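Local coordinates for protein 4-hydroxyphenylpyruvate dioxygenase (Pseudomonas putida, PDB 5HMQ) that converts 3-dehydroshikimate to protocatechuate with the help of a divalent metal cation, in the catabolism of quinate and shikimate, at residues Gly134-Ala139 / Gly163-Ser168; Phe303-Ala308 / Leu345-Tyr350; Lys379-Phe384 / Lys463-Phe468; Asn574-Arg579 / His588-Pro593. All coordinates share one frame; numbering follows the deposited sequence.

Contact 1. Residues Gly134-Ala139 / Gly163-Ser168. With MG (magnesium ion), chain K.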
loop_
_atom_site.group_PDB
_atom_site.type_symbol
_atom_site.label_atom_id
_atom_site.label_comp_id
_atom_site.label_asym_id
_atom_site.label_seq_id
_atom_site.Cartn_x
_atom_site.Cartn_y
_atom_site.Cartn_z
ATOM N N GLY C 134 5.886 -23.973 24.722
ATOM C CA GLY C 134 5.193 -22.785 25.181
ATOM C C GLY C 134 3.727 -22.823 24.799
ATOM O O GLY C 134 3.394 -22.862 23.612
ATOM N N TYR C 135 2.842 -22.814 25.792
ATOM C CA TYR C 135 1.413 -23.011 25.583
ATOM C C TYR C 135 0.718 -21.654 25.510
ATOM O O TYR C 135 0.805 -20.857 26.450
ATOM C CB TYR C 135 0.830 -23.867 26.709
ATOM C CG TYR C 135 -0.592 -24.338 26.492
ATOM C CD1 TYR C 135 -1.018 -24.791 25.248
ATOM C CD2 TYR C 135 -1.500 -24.357 27.542
ATOM C CE1 TYR C 135 -2.318 -25.234 25.055
ATOM C CE2 TYR C 135 -2.798 -24.796 27.359
ATOM C CZ TYR C 135 -3.202 -25.234 26.116
ATOM O OH TYR C 135 -4.496 -25.672 25.939
ATOM N N GLU C 136 0.035 -21.397 24.395
ATOM C CA GLU C 136 -0.655 -20.136 24.150
ATOM C C GLU C 136 -2.144 -20.393 23.980
ATOM O O GLU C 136 -2.541 -21.309 23.253
ATOM C CB GLU C 136 -0.113 -19.439 22.897
ATOM C CG GLU C 136 -0.869 -18.169 22.519
ATOM C CD GLU C 136 -0.636 -17.754 21.079
ATOM O OE1 GLU C 136 -0.222 -16.599 20.845
ATOM O OE2 GLU C 136 -0.853 -18.595 20.181
ATOM N N ALA C 137 -2.964 -19.585 24.646
ATOM C CA ALA C 137 -4.412 -19.650 24.490
ATOM C C ALA C 137 -4.839 -18.765 23.326
ATOM O O ALA C 137 -4.546 -17.564 23.311
ATOM C CB ALA C 137 -5.123 -19.214 25.769
ATOM N N LEU C 138 -5.512 -19.358 22.348
ATOM C CA LEU C 138 -6.208 -18.573 21.342
ATOM C C LEU C 138 -7.514 -18.058 21.929
ATOM O O LEU C 138 -8.207 -18.778 22.651
ATOM C CB LEU C 138 -6.478 -19.409 20.092
ATOM C CG LEU C 138 -5.244 -19.995 19.405
ATOM C CD1 LEU C 138 -5.650 -20.868 18.226
ATOM C CD2 LEU C 138 -4.296 -18.894 18.958
ATOM N N ALA C 139 -7.845 -16.801 21.624
ATOM C CA ALA C 139 -9.072 -16.207 22.147
ATOM C C ALA C 139 -10.319 -16.974 21.724
ATOM O O ALA C 139 -11.367 -16.826 22.360
ATOM C CB ALA C 139 -9.184 -14.748 21.706
ATOM N N GLY C 163 5.904 -24.311 29.499
ATOM C CA GLY C 163 5.693 -22.982 30.034
ATOM C C GLY C 163 4.531 -22.239 29.402
ATOM O O GLY C 163 3.789 -22.799 28.593
ATOM N N VAL C 164 4.366 -20.979 29.780
ATOM C CA VAL C 164 3.269 -20.141 29.310
ATOM C C VAL C 164 3.792 -19.185 28.247
ATOM O O VAL C 164 4.885 -18.620 28.385
ATOM C CB VAL C 164 2.629 -19.373 30.483
ATOM C CG1 VAL C 164 1.549 -18.422 29.980
ATOM C CG2 VAL C 164 2.053 -20.349 31.497
ATOM N N ILE C 165 3.017 -19.008 27.181
ATOM C CA ILE C 165 3.263 -17.972 26.187
ATOM C C ILE C 165 2.100 -16.992 26.241
ATOM O O ILE C 165 0.935 -17.403 26.198
ATOM C CB ILE C 165 3.431 -18.554 24.771
ATOM C CG1 ILE C 165 4.778 -19.276 24.651
ATOM C CG2 ILE C 165 3.306 -17.454 23.719
ATOM C CD1 ILE C 165 5.156 -19.648 23.232
ATOM N N LEU C 166 2.418 -15.703 26.347
ATOM C CA LEU C 166 1.421 -14.652 26.475
ATOM C C LEU C 166 1.340 -13.845 25.186
ATOM O O LEU C 166 2.366 -13.495 24.594
ATOM C CB LEU C 166 1.740 -13.724 27.651
ATOM C CG LEU C 166 1.771 -14.365 29.040
ATOM C CD1 LEU C 166 2.304 -13.386 30.077
ATOM C CD2 LEU C 166 0.389 -14.862 29.433
ATOM N N ASP C 167 0.111 -13.538 24.774
ATOM C CA ASP C 167 -0.169 -12.801 23.547
ATOM C C ASP C 167 -1.131 -11.676 23.897
ATOM O O ASP C 167 -2.272 -11.938 24.295
ATOM C CB ASP C 167 -0.764 -13.729 22.479
ATOM C CG ASP C 167 -1.032 -13.028 21.154
ATOM O OD1 ASP C 167 -1.642 -11.937 21.145
ATOM O OD2 ASP C 167 -0.635 -13.583 20.107
ATOM N N SER C 168 -0.676 -10.431 23.737
ATOM C CA SER C 168 -1.458 -9.291 24.207
ATOM C C SER C 168 -2.810 -9.199 23.511
ATOM O O SER C 168 -3.794 -8.782 24.133
ATOM C CB SER C 168 -0.675 -7.992 24.015
ATOM O OG SER C 168 -0.415 -7.744 22.646
HETATM MG MG MG K . 0.109 -15.347 19.244
HETATM O O HOH W 1 -1.974 -17.728 26.549
HETATM O O HOH W 2 0.973 -16.951 18.354
HETATM O O HOH W 3 -1.540 -15.828 18.262
#

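Contact 2. Residues Phe303-Ala308 / Leu345-Tyr350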
loop_
_atom_site.group_PDB
_atom_site.type_symbol
_atom_site.label_atom_id
_atom_site.label_comp_id
_atom_site.label_asym_id
_atom_site.label_seq_id
_atom_site.Cartn_x
_atom_site.Cartn_y
_atom_site.Cartn_z
ATOM N N PHE C 303 5.705 26.357 2.499
ATOM C CA PHE C 303 5.050 25.820 1.316
ATOM C C PHE C 303 6.016 25.797 0.140
ATOM O O PHE C 303 6.782 26.743 -0.069
ATOM C CB PHE C 303 3.811 26.638 0.944
ATOM C CG PHE C 303 2.618 26.372 1.818
ATOM C CD1 PHE C 303 2.419 27.091 2.986
ATOM C CD2 PHE C 303 1.689 25.407 1.463
ATOM C CE1 PHE C 303 1.314 26.845 3.786
ATOM C CE2 PHE C 303 0.584 25.158 2.255
ATOM C CZ PHE C 303 0.396 25.878 3.420
ATOM N N ALA C 304 5.971 24.711 -0.627
ATOM C CA ALA C 304 6.775 24.566 -1.831
ATOM C C ALA C 304 5.930 24.984 -3.026
ATOM O O ALA C 304 4.886 24.381 -3.295
ATOM C CB ALA C 304 7.266 23.128 -1.996
ATOM N N VAL C 305 6.383 26.015 -3.738
ATOM C CA VAL C 305 5.640 26.614 -4.840
ATOM C C VAL C 305 6.635 27.127 -5.874
ATOM O O VAL C 305 7.835 27.226 -5.617
ATOM C CB VAL C 305 4.733 27.777 -4.371
ATOM C CG1 VAL C 305 3.542 27.266 -3.573
ATOM C CG2 VAL C 305 5.541 28.773 -3.547
ATOM N N ASP C 306 6.123 27.462 -7.054
ATOM C CA ASP C 306 6.859 28.260 -8.019
ATOM C C ASP C 306 6.341 29.697 -7.952
ATOM O O ASP C 306 5.498 30.034 -7.116
ATOM C CB ASP C 306 6.759 27.650 -9.423
ATOM C CG ASP C 306 5.338 27.618 -9.971
ATOM O OD1 ASP C 306 4.421 28.193 -9.349
ATOM O OD2 ASP C 306 5.139 26.999 -11.040
ATOM N N GLU C 307 6.852 30.556 -8.833
ATOM C CA GLU C 307 6.503 31.969 -8.734
ATOM C C GLU C 307 5.043 32.212 -9.105
ATOM O O GLU C 307 4.384 33.073 -8.513
ATOM C CB GLU C 307 7.425 32.804 -9.620
ATOM C CG GLU C 307 7.913 34.088 -8.960
ATOM C CD GLU C 307 8.980 33.836 -7.905
ATOM O OE1 GLU C 307 8.877 34.413 -6.801
ATOM O OE2 GLU C 307 9.914 33.057 -8.185
ATOM N N ALA C 308 4.509 31.447 -10.058
ATOM C CA ALA C 308 3.125 31.637 -10.479
ATOM C C ALA C 308 2.156 31.185 -9.393
ATOM O O ALA C 308 1.305 31.960 -8.943
ATOM C CB ALA C 308 2.864 30.886 -11.788
ATOM N N LEU C 345 6.528 31.196 1.935
ATOM C CA LEU C 345 6.307 30.756 0.561
ATOM C C LEU C 345 7.665 30.591 -0.115
ATOM O O LEU C 345 8.342 31.580 -0.413
ATOM C CB LEU C 345 5.426 31.745 -0.198
ATOM C CG LEU C 345 4.037 32.033 0.378
ATOM C CD1 LEU C 345 3.244 32.925 -0.565
ATOM C CD2 LEU C 345 3.284 30.737 0.651
ATOM N N ASN C 346 8.063 29.342 -0.343
ATOM C CA ASN C 346 9.393 29.010 -0.848
ATOM C C ASN C 346 9.280 28.735 -2.345
ATOM O O ASN C 346 8.789 27.683 -2.762
ATOM C CB ASN C 346 9.959 27.816 -0.085
ATOM C CG ASN C 346 11.380 27.468 -0.495
ATOM O OD1 ASN C 346 11.969 28.110 -1.362
ATOM N ND2 ASN C 346 11.943 26.453 0.151
ATOM N N ALA C 347 9.729 29.695 -3.155
ATOM C CA ALA C 347 9.754 29.552 -4.604
ATOM C C ALA C 347 11.171 29.483 -5.159
ATOM O O ALA C 347 11.358 29.605 -6.374
ATOM C CB ALA C 347 8.988 30.701 -5.264
ATOM N N GLU C 348 12.166 29.297 -4.302
ATOM C CA GLU C 348 13.554 29.217 -4.746
ATOM C C GLU C 348 13.781 27.933 -5.534
ATOM O O GLU C 348 13.544 26.841 -5.002
ATOM C CB GLU C 348 14.496 29.283 -3.548
ATOM C CG GLU C 348 15.978 29.181 -3.893
ATOM C CD GLU C 348 16.546 30.455 -4.502
ATOM O OE1 GLU C 348 15.770 31.392 -4.790
ATOM O OE2 GLU C 348 17.779 30.522 -4.685
ATOM N N PRO C 349 14.232 28.007 -6.780
ATOM C CA PRO C 349 14.453 26.793 -7.569
ATOM C C PRO C 349 15.757 26.099 -7.192
ATOM O O PRO C 349 16.619 26.651 -6.507
ATOM C CB PRO C 349 14.498 27.318 -9.007
ATOM C CG PRO C 349 15.040 28.699 -8.868
ATOM C CD PRO C 349 14.515 29.229 -7.555
ATOM N N TYR C 350 15.878 24.856 -7.667
ATOM C CA TYR C 350 17.081 24.035 -7.517
ATOM C C TYR C 350 17.432 23.871 -6.039
ATOM O O TYR C 350 18.509 24.255 -5.578
ATOM C CB TYR C 350 18.258 24.638 -8.286
ATOM C CG TYR C 350 17.866 25.334 -9.561
ATOM C CD1 TYR C 350 18.231 26.653 -9.780
ATOM C CD2 TYR C 350 17.070 24.707 -10.511
ATOM C CE1 TYR C 350 17.863 27.314 -10.924
ATOM C CE2 TYR C 350 16.693 25.362 -11.663
ATOM C CZ TYR C 350 17.093 26.666 -11.862
ATOM O OH TYR C 350 16.722 27.329 -13.006
HETATM O O HOH W 4 10.493 30.505 -9.054
#

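Contact 3. Residues Lys379-Phe384 / Lys463-Phe468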
loop_
_atom_site.group_PDB
_atom_site.type_symbol
_atom_site.label_atom_id
_atom_site.label_comp_id
_atom_site.label_asym_id
_atom_site.label_seq_id
_atom_site.Cartn_x
_atom_site.Cartn_y
_atom_site.Cartn_z
ATOM N N LYS C 379 17.415 14.817 20.314
ATOM C CA LYS C 379 17.991 13.573 20.809
ATOM C C LYS C 379 16.940 12.476 20.917
ATOM O O LYS C 379 17.245 11.303 20.670
ATOM C CB LYS C 379 18.674 13.806 22.156
ATOM C CG LYS C 379 20.012 14.520 22.039
ATOM C CD LYS C 379 20.590 14.871 23.399
ATOM C CE LYS C 379 21.819 15.753 23.255
ATOM N NZ LYS C 379 22.327 16.219 24.576
ATOM N N ARG C 380 15.703 12.832 21.269
ATOM C CA ARG C 380 14.640 11.835 21.314
ATOM C C ARG C 380 14.300 11.318 19.922
ATOM O O ARG C 380 14.123 10.108 19.732
ATOM C CB ARG C 380 13.393 12.414 21.981
ATOM C CG ARG C 380 12.158 11.563 21.750
ATOM C CD ARG C 380 10.957 12.084 22.499
ATOM N NE ARG C 380 10.764 11.358 23.745
ATOM C CZ ARG C 380 9.849 10.411 23.918
ATOM N NH1 ARG C 380 9.042 10.078 22.922
ATOM N NH2 ARG C 380 9.744 9.800 25.088
ATOM N N ALA C 381 14.200 12.216 18.939
ATOM C CA ALA C 381 13.923 11.783 17.572
ATOM C C ALA C 381 15.016 10.854 17.060
ATOM O O ALA C 381 14.735 9.881 16.351
ATOM C CB ALA C 381 13.768 12.996 16.657
ATOM N N THR C 382 16.272 11.144 17.408
ATOM C CA THR C 382 17.371 10.258 17.036
ATOM C C THR C 382 17.296 8.935 17.791
ATOM O O THR C 382 17.574 7.874 17.221
ATOM C CB THR C 382 18.710 10.952 17.291
ATOM O OG1 THR C 382 18.759 12.184 16.559
ATOM C CG2 THR C 382 19.867 10.060 16.861
ATOM N N ALA C 383 16.927 8.977 19.075
ATOM C CA ALA C 383 16.836 7.748 19.859
ATOM C C ALA C 383 15.797 6.795 19.287
ATOM O O ALA C 383 15.982 5.572 19.337
ATOM C CB ALA C 383 16.512 8.073 21.317
ATOM N N PHE C 384 14.703 7.324 18.740
ATOM C CA PHE C 384 13.712 6.507 18.058
ATOM C C PHE C 384 14.030 6.341 16.578
ATOM O O PHE C 384 13.154 5.942 15.802
ATOM C CB PHE C 384 12.314 7.094 18.249
ATOM C CG PHE C 384 11.731 6.828 19.607
ATOM C CD1 PHE C 384 11.221 5.579 19.919
ATOM C CD2 PHE C 384 11.692 7.822 20.569
ATOM C CE1 PHE C 384 10.684 5.325 21.169
ATOM C CE2 PHE C 384 11.155 7.575 21.820
ATOM C CZ PHE C 384 10.652 6.326 22.120
ATOM N N LYS C 463 3.636 9.473 17.717
ATOM C CA LYS C 463 3.501 9.032 19.103
ATOM C C LYS C 463 4.859 8.820 19.761
ATOM O O LYS C 463 5.045 9.161 20.934
ATOM C CB LYS C 463 2.675 7.749 19.187
ATOM C CG LYS C 463 1.174 7.953 19.185
ATOM C CD LYS C 463 0.463 6.643 19.490
ATOM C CE LYS C 463 -1.010 6.859 19.792
ATOM N NZ LYS C 463 -1.703 5.572 20.081
ATOM N N SER C 464 5.818 8.248 19.035
ATOM C CA SER C 464 7.090 7.900 19.659
ATOM C C SER C 464 8.090 9.052 19.624
ATOM O O SER C 464 8.611 9.451 20.670
ATOM C CB SER C 464 7.684 6.651 18.994
ATOM O OG SER C 464 7.981 6.873 17.626
ATOM N N LEU C 465 8.361 9.606 18.440
ATOM C CA LEU C 465 9.387 10.638 18.331
ATOM C C LEU C 465 9.001 11.914 19.066
ATOM O O LEU C 465 9.873 12.597 19.614
ATOM C CB LEU C 465 9.680 10.952 16.862
ATOM C CG LEU C 465 10.720 10.077 16.156
ATOM C CD1 LEU C 465 10.136 8.718 15.797
ATOM C CD2 LEU C 465 11.275 10.775 14.920
ATOM N N PHE C 466 7.715 12.262 19.082
ATOM C CA PHE C 466 7.273 13.539 19.630
ATOM C C PHE C 466 6.283 13.391 20.777
ATOM O O PHE C 466 5.751 14.400 21.257
ATOM C CB PHE C 466 6.680 14.398 18.511
ATOM C CG PHE C 466 7.663 14.721 17.426
ATOM C CD1 PHE C 466 8.585 15.741 17.595
ATOM C CD2 PHE C 466 7.687 13.988 16.254
ATOM C CE1 PHE C 466 9.500 16.035 16.604
ATOM C CE2 PHE C 466 8.600 14.275 15.260
ATOM C CZ PHE C 466 9.509 15.300 15.435
ATOM N N ASP C 467 6.023 12.162 21.229
ATOM C CA ASP C 467 5.162 11.895 22.386
ATOM C C ASP C 467 3.774 12.511 22.210
ATOM O O ASP C 467 3.203 13.080 23.143
ATOM C CB ASP C 467 5.817 12.377 23.684
ATOM C CG ASP C 467 5.202 11.743 24.920
ATOM O OD1 ASP C 467 4.604 10.654 24.793
ATOM O OD2 ASP C 467 5.322 12.330 26.016
ATOM N N PHE C 468 3.228 12.402 21.003
ATOM C CA PHE C 468 1.835 12.760 20.787
ATOM C C PHE C 468 0.915 11.683 21.355
ATOM O O PHE C 468 1.320 10.541 21.587
ATOM C CB PHE C 468 1.553 12.963 19.296
ATOM C CG PHE C 468 2.014 14.292 18.759
ATOM C CD1 PHE C 468 3.004 15.017 19.401
ATOM C CD2 PHE C 468 1.449 14.815 17.608
ATOM C CE1 PHE C 468 3.425 16.238 18.905
ATOM C CE2 PHE C 468 1.863 16.037 17.107
ATOM C CZ PHE C 468 2.852 16.748 17.758
#

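Contact 4. Residues Asn574-Arg579 / His588-Pro593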
loop_
_atom_site.group_PDB
_atom_site.type_symbol
_atom_site.label_atom_id
_atom_site.label_comp_id
_atom_site.label_asym_id
_atom_site.label_seq_id
_atom_site.Cartn_x
_atom_site.Cartn_y
_atom_site.Cartn_z
ATOM N N ASN C 574 -23.034 32.134 6.344
ATOM C CA ASN C 574 -22.634 30.777 5.967
ATOM C C ASN C 574 -21.738 30.145 7.030
ATOM O O ASN C 574 -20.768 29.448 6.723
ATOM C CB ASN C 574 -21.952 30.767 4.598
ATOM C CG ASN C 574 -22.900 31.133 3.471
ATOM O OD1 ASN C 574 -23.869 30.422 3.203
ATOM N ND2 ASN C 574 -22.623 32.247 2.804
ATOM N N VAL C 575 -22.068 30.389 8.294
ATOM C CA VAL C 575 -21.301 29.850 9.411
ATOM C C VAL C 575 -21.881 28.498 9.804
ATOM O O VAL C 575 -23.104 28.342 9.915
ATOM C CB VAL C 575 -21.308 30.823 10.602
ATOM C CG1 VAL C 575 -20.571 30.220 11.790
ATOM C CG2 VAL C 575 -20.678 32.147 10.206
ATOM N N LEU C 576 -21.002 27.525 10.021
ATOM C CA LEU C 576 -21.370 26.198 10.492
ATOM C C LEU C 576 -21.224 26.134 12.008
ATOM O O LEU C 576 -20.428 26.863 12.603
ATOM C CB LEU C 576 -20.501 25.136 9.818
ATOM C CG LEU C 576 -20.660 25.083 8.297
ATOM C CD1 LEU C 576 -19.484 24.384 7.653
ATOM C CD2 LEU C 576 -21.949 24.378 7.925
ATOM N N TYR C 577 -22.001 25.249 12.629
ATOM C CA TYR C 577 -22.195 25.290 14.070
ATOM C C TYR C 577 -22.114 23.893 14.668
ATOM O O TYR C 577 -22.485 22.901 14.036
ATOM C CB TYR C 577 -23.546 25.934 14.418
ATOM C CG TYR C 577 -23.875 25.953 15.892
ATOM C CD1 TYR C 577 -23.313 26.900 16.737
ATOM C CD2 TYR C 577 -24.760 25.031 16.436
ATOM C CE1 TYR C 577 -23.616 26.921 18.087
ATOM C CE2 TYR C 577 -25.070 25.045 17.783
ATOM C CZ TYR C 577 -24.495 25.992 18.603
ATOM O OH TYR C 577 -24.802 26.008 19.945
ATOM N N ASP C 578 -21.611 23.833 15.901
ATOM C CA ASP C 578 -21.611 22.621 16.707
ATOM C C ASP C 578 -21.622 23.015 18.176
ATOM O O ASP C 578 -21.137 24.088 18.547
ATOM C CB ASP C 578 -20.400 21.731 16.403
ATOM C CG ASP C 578 -20.526 20.348 17.015
ATOM O OD1 ASP C 578 -21.644 19.792 17.013
ATOM O OD2 ASP C 578 -19.507 19.822 17.510
ATOM N N ARG C 579 -22.186 22.141 19.011
ATOM C CA ARG C 579 -22.285 22.379 20.446
ATOM C C ARG C 579 -21.961 21.085 21.178
ATOM O O ARG C 579 -22.486 20.029 20.819
ATOM C CB ARG C 579 -23.693 22.835 20.844
ATOM C CG ARG C 579 -23.874 23.025 22.341
ATOM C CD ARG C 579 -25.326 23.307 22.685
ATOM N NE ARG C 579 -25.904 24.438 21.967
ATOM C CZ ARG C 579 -27.161 24.837 22.128
ATOM N NH1 ARG C 579 -27.950 24.196 22.979
ATOM N NH2 ARG C 579 -27.629 25.873 21.446
ATOM N N HIS C 588 -17.471 27.832 12.790
ATOM C CA HIS C 588 -16.383 27.648 11.846
ATOM C C HIS C 588 -16.910 27.710 10.421
ATOM O O HIS C 588 -18.079 27.412 10.160
ATOM C CB HIS C 588 -15.640 26.325 12.100
ATOM C CG HIS C 588 -16.504 25.103 12.009
ATOM N ND1 HIS C 588 -16.064 23.926 11.443
ATOM C CD2 HIS C 588 -17.772 24.870 12.422
ATOM C CE1 HIS C 588 -17.025 23.022 11.506
ATOM N NE2 HIS C 588 -18.073 23.569 12.095
ATOM N N VAL C 589 -16.030 28.120 9.505
ATOM C CA VAL C 589 -16.318 28.183 8.080
ATOM C C VAL C 589 -15.145 27.580 7.320
ATOM O O VAL C 589 -14.023 27.497 7.825
ATOM C CB VAL C 589 -16.584 29.624 7.591
ATOM C CG1 VAL C 589 -17.832 30.190 8.244
ATOM C CG2 VAL C 589 -15.375 30.510 7.863
ATOM N N TYR C 590 -15.418 27.158 6.089
ATOM C CA TYR C 590 -14.408 26.563 5.229
ATOM C C TYR C 590 -14.300 27.333 3.920
ATOM O O TYR C 590 -15.286 27.878 3.417
ATOM C CB TYR C 590 -14.728 25.093 4.927
ATOM C CG TYR C 590 -14.768 24.197 6.145
ATOM C CD1 TYR C 590 -13.595 23.730 6.720
ATOM C CD2 TYR C 590 -15.974 23.808 6.710
ATOM C CE1 TYR C 590 -13.619 22.904 7.824
ATOM C CE2 TYR C 590 -16.008 22.981 7.821
ATOM C CZ TYR C 590 -14.824 22.534 8.372
ATOM O OH TYR C 590 -14.842 21.712 9.475
ATOM N N THR C 591 -13.089 27.370 3.374
ATOM C CA THR C 591 -12.875 27.849 2.019
ATOM C C THR C 591 -12.942 26.684 1.038
ATOM O O THR C 591 -12.888 25.513 1.418
ATOM C CB THR C 591 -11.522 28.553 1.892
ATOM O OG1 THR C 591 -10.476 27.574 1.834
ATOM C CG2 THR C 591 -11.278 29.466 3.078
ATOM N N GLU C 592 -13.052 27.015 -0.244
ATOM C CA GLU C 592 -12.872 26.012 -1.274
ATOM C C GLU C 592 -11.417 25.551 -1.275
ATOM O O GLU C 592 -10.537 26.250 -0.767
ATOM C CB GLU C 592 -13.251 26.571 -2.644
ATOM C CG GLU C 592 -14.724 26.893 -2.804
ATOM C CD GLU C 592 -15.039 27.497 -4.158
ATOM O OE1 GLU C 592 -14.139 28.125 -4.754
ATOM O OE2 GLU C 592 -16.190 27.351 -4.624
ATOM N N PRO C 593 -11.139 24.369 -1.822
ATOM C CA PRO C 593 -9.746 23.915 -1.901
ATOM C C PRO C 593 -8.915 24.843 -2.774
ATOM O O PRO C 593 -9.369 25.315 -3.818
ATOM C CB PRO C 593 -9.862 22.515 -2.516
ATOM C CG PRO C 593 -11.251 22.078 -2.206
ATOM C CD PRO C 593 -12.083 23.321 -2.252
#

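Contact 1. Residues Gly134-Ala139 / Gly163-Ser168
Glu136 and Asp167 reach from neighbouring strands to one magnesium ion, each giving it a single carboxylate oxygen. Glu136 OE1 and Asp167 OD2 both lie 2.1 Å from the metal, and the shared ion lets these two oxygens stand 3.1 Å apart. Both side chains leave the backbone with CG anti to their own N (chi1 175° in Glu136, -178° in Asp167). Glu136 then runs on extended, whereas the shorter Asp167 starts two residues beyond Ile165, the register partner of Glu136, and the two carboxylate planes end 48° apart. Water 2 and water 3 fill two more metal positions, and Gln193 and Glu241 complete the experimentally established catalytic site; Arg212 also donates a hydrogen bond to Asp167 OD2. Strands 132-136 and 162-167 are adjacent parallel strands of the TIM barrel, joined through helix 147-157 as a beta-alpha-beta unit, and the metal ligands sit at their C-terminal ends. Tyr135 is gripped from both backbone atoms: its N donates to Gly163 O at 3.0 Å, and its O accepts from Ile165 N at 3.0 Å. Beyond this point the strands splay, and water 1 bridges the gap, accepting from Ala137 N and donating to Ile165 O. Ile165 lays CG1 against Gly134 CA at 3.6 Å, its CD1 fills the side of Gly134 that carries no side chain, and it turns CG2 to Glu136 CB at 4.0 Å. Tyr135 points to the other side of the sheet, toward helix 147-157, and its hydroxyl is hydrogen-bonded to Glu69.

Contact 2. Residues Phe303-Ala308 / Leu345-Tyr350
Leu345 and Phe303 both set CG anti to the carbonyl carbon (chi1 -58° and -77°), which brings Leu345 CD2 to 4.1 Å from Phe303 CB on the side of the sheet covered by helix 307-319. On the other side, Asn346 turns CG anti to its backbone N (chi1 -176°), so that OD1 accepts from Glu348 N and closes an Asx turn while ND2 donates to Glu302. The backbones pair as parallel strands: Asn346 N donates to Phe303 O at 2.9 Å, and Asn346 O accepts from Val305 N at 3.1 Å. These are the ends of strands 295-304 and 341-346, neighbours in the mixed sheet of the first VOC domain. Past them the chains part, one into helix 307-319, which Asp306 caps through Val309 N, the other into the Asx turn. At this fork Ala347 CA points its hydrogen at Val305 O, a CA-H...O contact of 3.2 Å. Val305 CG2 lies 4.3 Å from Ala347 CB, and the Glu307 chain, bent at chi2, brings its carboxylate against the same methyl. Water 4 then donates to both Glu307 OE2 and Ala347 O, at 2.8 and 3.0 Å. The chemistry thus changes along the contact, from buried hydrocarbon and direct backbone bonds to a water-mediated link at the more exposed end, where Glu332 close to Glu307 would probably disfavour two full negative charges.

Contact 3. Residues Lys379-Phe384 / Lys463-Phe468
The ring of Phe384 presents one face to Ser464, whose CB stands 4.0 Å from the ring centroid and 17° off the normal, a CH-pi contact. Phe384 CE2 also comes within 3.4 Å of Ser464 O. The Ser464 hydroxyl is turned to Leu460 O, back along its own helix, and leaves the methylene to meet the ring. Leu465 spreads its two methyls over the end of the opposing helix: CD1 reaches Phe384 CB at 3.7 Å, and CD2 meets Ala381 CB at 3.8 Å. Arg380 sends its chain out with CG anti to its backbone N (chi1 166°) and bends at chi3. Phe384 CE2 lies over one face of the guanidinium and Asp467 CB over the other, 4.0 Å from Arg380 NH1. The charged group finds its firm partners outside the two segments: NH2 forms a salt bridge with Glu268, and NE donates to Pro290 O. Helix 252-276, which carries Glu268, also packs against Phe384, Ser464 and Leu465. The contact therefore joins the C-terminal ends of helices 374-383 and 455-465, one from each VOC module of the dioxygenase-like half, through apolar side chains and a flanking guanidinium, away from the annotated metal sites.

Contact 4. Residues Asn574-Arg579 / His588-Pro593
Asn574 O faces Val589 CG1 at 3.4 Å, where the chain enters the beta hairpin of strands 576-579 and 585-590 at the border of the second VOC domain's mixed sheet. Val575 CG2 follows, 4.0 Å from Val589 CG1, the two valines meeting at an angle, branch against branch. Leu576 is the centre of the contact, an antiparallel hydrogen-bonded pair with His588: its N donates to His588 O at 2.9 Å, and its O accepts from His588 N at 3.1 Å. Both side chains rise on one face of the sheet. With its CG between the backbone N and carbonyl carbon (chi1 59°), His588 swings its ring alongside Leu576, edge on, with CD2 beside Leu576 O and NE2 near Leu576 CB. The ring is held at both nitrogens, ND1 by Glu601, a magnesium ligand, and NE2 by Asn616, so His588 probably helps to position that ligand as a second-shell residue. Leu576 CD1 lies 3.7 Å from Tyr590 CD2, at the edge of that ring, the two side chains crossing at about a right angle. Tyr577 points away from the partner strand; its hydroxyl is hydrogen-bonded to Glu585, and Arg579 NE donates to Tyr577 OH at 2.8 Å, in the guanidinium plane.

Contact 1 holds half of the protein ligands of the catalytic metal in the TIM-barrel domain, while the other three contacts belong to the dioxygenase-like half. Contact 4 borders the second magnesium site, formed by His445, His523 and Glu601, and the Tyr590 side chain comes within about 4 Å of that ion. Contacts 1 and 4 are 51 Å apart between centres, on opposite sides of the chain's centre, so the two metal sites are well separated. Contact 2 approaches contact 4 to about 11 Å between nearest atoms, and the Phe303 side chain lies about 10 Å from that of His523. Contact 3 comes within about 14 Å of contact 1, nearest atoms again.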